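Local coordinates for protein IG hypothetical 16092 (Bacillus cereus ATCC 14579, PDB 1YQH) that is of unknown function but, as a member of the UPF0045 family related to thiamine-binding proteins, may bind thiamine or a similar small ligand, at residues Q7-S11 / E53-L58. Numbering follows the deposited sequence.
Sequences QVTMS and ELDVLL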
loop_
_atom_site.group_PDB
_atom_site.type_symbol
_atom_site.label_atom_id
_atom_site.label_comp_id
_atom_site.label_asym_id
_atom_site.label_seq_id
_atom_site.Cartn_x
_atom_site.Cartn_y
_atom_site.Cartn_z
ATOM N N GLN A 7 -2.664 -4.897 21.221
ATOM C CA GLN A 7 -1.664 -4.926 20.163
ATOM C C GLN A 7 -2.264 -4.568 18.811
ATOM O O GLN A 7 -3.457 -4.763 18.579
ATOM C CB GLN A 7 -1.014 -6.304 20.076
ATOM C CG GLN A 7 0.133 -6.498 21.058
ATOM C CD GLN A 7 0.655 -7.921 21.078
ATOM O OE1 GLN A 7 1.837 -8.150 21.314
ATOM N NE2 GLN A 7 -0.221 -8.881 20.829
ATOM N N VAL A 8 -1.421 -4.027 17.942
ATOM C CA VAL A 8 -1.732 -3.944 16.517
ATOM C C VAL A 8 -0.742 -4.865 15.801
ATOM O O VAL A 8 0.304 -5.256 16.352
ATOM C CB VAL A 8 -1.657 -2.490 15.918
ATOM C CG1 VAL A 8 -2.578 -1.542 16.675
ATOM C CG2 VAL A 8 -0.225 -1.950 15.889
ATOM N N THR A 9 -1.093 -5.233 14.580
ATOM C CA THR A 9 -0.160 -5.842 13.659
ATOM C C THR A 9 -0.028 -4.849 12.485
ATOM O O THR A 9 -0.999 -4.187 12.112
ATOM C CB THR A 9 -0.671 -7.242 13.230
ATOM O OG1 THR A 9 -0.765 -8.083 14.402
ATOM C CG2 THR A 9 0.271 -7.896 12.236
HETATM N N MSE A 10 1.177 -4.729 11.943
HETATM C CA MSE A 10 1.484 -3.730 10.932
HETATM C C MSE A 10 2.502 -4.339 9.971
HETATM O O MSE A 10 3.261 -5.232 10.359
HETATM C CB MSE A 10 2.096 -2.519 11.640
HETATM C CG MSE A 10 2.381 -1.319 10.780
HETATM SE SE MSE A 10 3.245 0.034 11.866
HETATM C CE MSE A 10 1.781 0.454 13.121
ATOM N N SER A 11 2.492 -3.905 8.712
ATOM C CA SER A 11 3.638 -4.132 7.858
ATOM C C SER A 11 4.109 -2.819 7.284
ATOM O O SER A 11 3.340 -1.846 7.213
ATOM C CB SER A 11 3.332 -5.144 6.743
ATOM O OG SER A 11 2.391 -4.628 5.821
ATOM N N GLU A 53 2.596 -2.339 20.289
ATOM C CA GLU A 53 1.828 -1.134 20.587
ATOM C C GLU A 53 1.849 -0.154 19.407
ATOM O O GLU A 53 2.902 0.112 18.824
ATOM C CB GLU A 53 2.427 -0.475 21.822
ATOM C CG GLU A 53 1.752 0.796 22.239
ATOM C CD GLU A 53 2.590 1.607 23.217
ATOM O OE1 GLU A 53 3.319 1.001 24.051
ATOM O OE2 GLU A 53 2.511 2.853 23.156
ATOM N N LEU A 54 0.682 0.392 19.063
ATOM C CA LEU A 54 0.575 1.279 17.897
ATOM C C LEU A 54 1.653 2.369 17.838
ATOM O O LEU A 54 2.341 2.476 16.840
ATOM C CB LEU A 54 -0.815 1.928 17.836
ATOM C CG LEU A 54 -1.072 2.903 16.667
ATOM C CD1 LEU A 54 -0.923 2.230 15.281
ATOM C CD2 LEU A 54 -2.439 3.543 16.827
ATOM N N ASP A 55 1.772 3.185 18.888
ATOM C CA ASP A 55 2.726 4.297 18.866
ATOM C C ASP A 55 4.181 3.818 18.809
ATOM O O ASP A 55 5.013 4.441 18.151
ATOM C CB ASP A 55 2.530 5.233 20.069
ATOM C CG ASP A 55 1.225 6.017 20.010
ATOM O OD1 ASP A 55 0.617 6.118 18.936
ATOM O OD2 ASP A 55 0.810 6.555 21.049
ATOM N N VAL A 56 4.481 2.717 19.496
ATOM C CA VAL A 56 5.820 2.130 19.460
ATOM C C VAL A 56 6.157 1.705 18.039
ATOM O O VAL A 56 7.233 2.020 17.542
ATOM C CB VAL A 56 5.969 0.934 20.443
ATOM C CG1 VAL A 56 7.324 0.222 20.271
ATOM C CG2 VAL A 56 5.799 1.425 21.873
ATOM N N LEU A 57 5.231 1.007 17.392
ATOM C CA LEU A 57 5.439 0.565 16.013
ATOM C C LEU A 57 5.573 1.725 15.020
ATOM O O LEU A 57 6.462 1.709 14.180
ATOM C CB LEU A 57 4.331 -0.399 15.588
ATOM C CG LEU A 57 4.575 -1.895 15.851
ATOM C CD1 LEU A 57 5.172 -2.207 17.209
ATOM C CD2 LEU A 57 3.280 -2.698 15.629
ATOM N N LEU A 58 4.705 2.731 15.120
ATOM C CA LEU A 58 4.842 3.900 14.249
ATOM C C LEU A 58 6.186 4.604 14.448
ATOM O O LEU A 58 6.792 5.078 13.483
ATOM C CB LEU A 58 3.678 4.884 14.417
ATOM C CG LEU A 58 2.343 4.349 13.897
ATOM C CD1 LEU A 58 1.229 5.255 14.415
ATOM C CD2 LEU A 58 2.354 4.279 12.357
#
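With CG set anti to the backbone N (chi1 -175°) and chi2 likewise extended, the selenomethionine Met10, whose CB points to the first turn of helix 54-70, stretches out from its strand before a bend at chi3 (-65°) turns its methyl CE in among three leucines. CE lies 3.6 Å from Leu57 CB and 3.9 Å from Leu54 CD1, and touches Leu58 CD2 at a similar separation, while Met10 SE rests 3.9 Å from Leu57 CB. The Met10 chain runs alongside that of Leu57 in the opposite sense but stands roughly at right angles to that of Leu54.

Two residues earlier on the same face, Val8 divides its branches between two partners. Its CG2, held between the backbone N and the carbonyl carbon, meets Leu57 CD2 at 3.6 Å and also rests against Leu54 CA, close to the start of the helix; CG1 meets the CB of Leu54 at 4.1 Å. Leu57 thus touches both strand residues, mainly through CD2 on Val8 and CB on Met10.

Strand 8-17 is an inner strand of the four-stranded antiparallel sheet, whose βαββαβ succession and strand order 2-3-1-4 are those of a ferredoxin-like fold, and helix 54-70 follows directly from its neighbour, strand 48-52. The axes of strand 8-11 and of the helix segment 54-58 run nearly parallel, 17° apart. Glu53, at the N-cap position, accepts the Leu57 N-H at its backbone O (2.9 Å), closing the first turn, whereas its carboxylate atom OE2 is hydrogen-bonded to Ser1 OG. Ile80 and Ile82 of strand 75-84 pack against Met10, and Leu50 of strand 48-52 against Leu57, which places this buried contact between sheet and helix. Beyond Leu54 and Leu58 lie Gln65 and Lys62 of the third subunit.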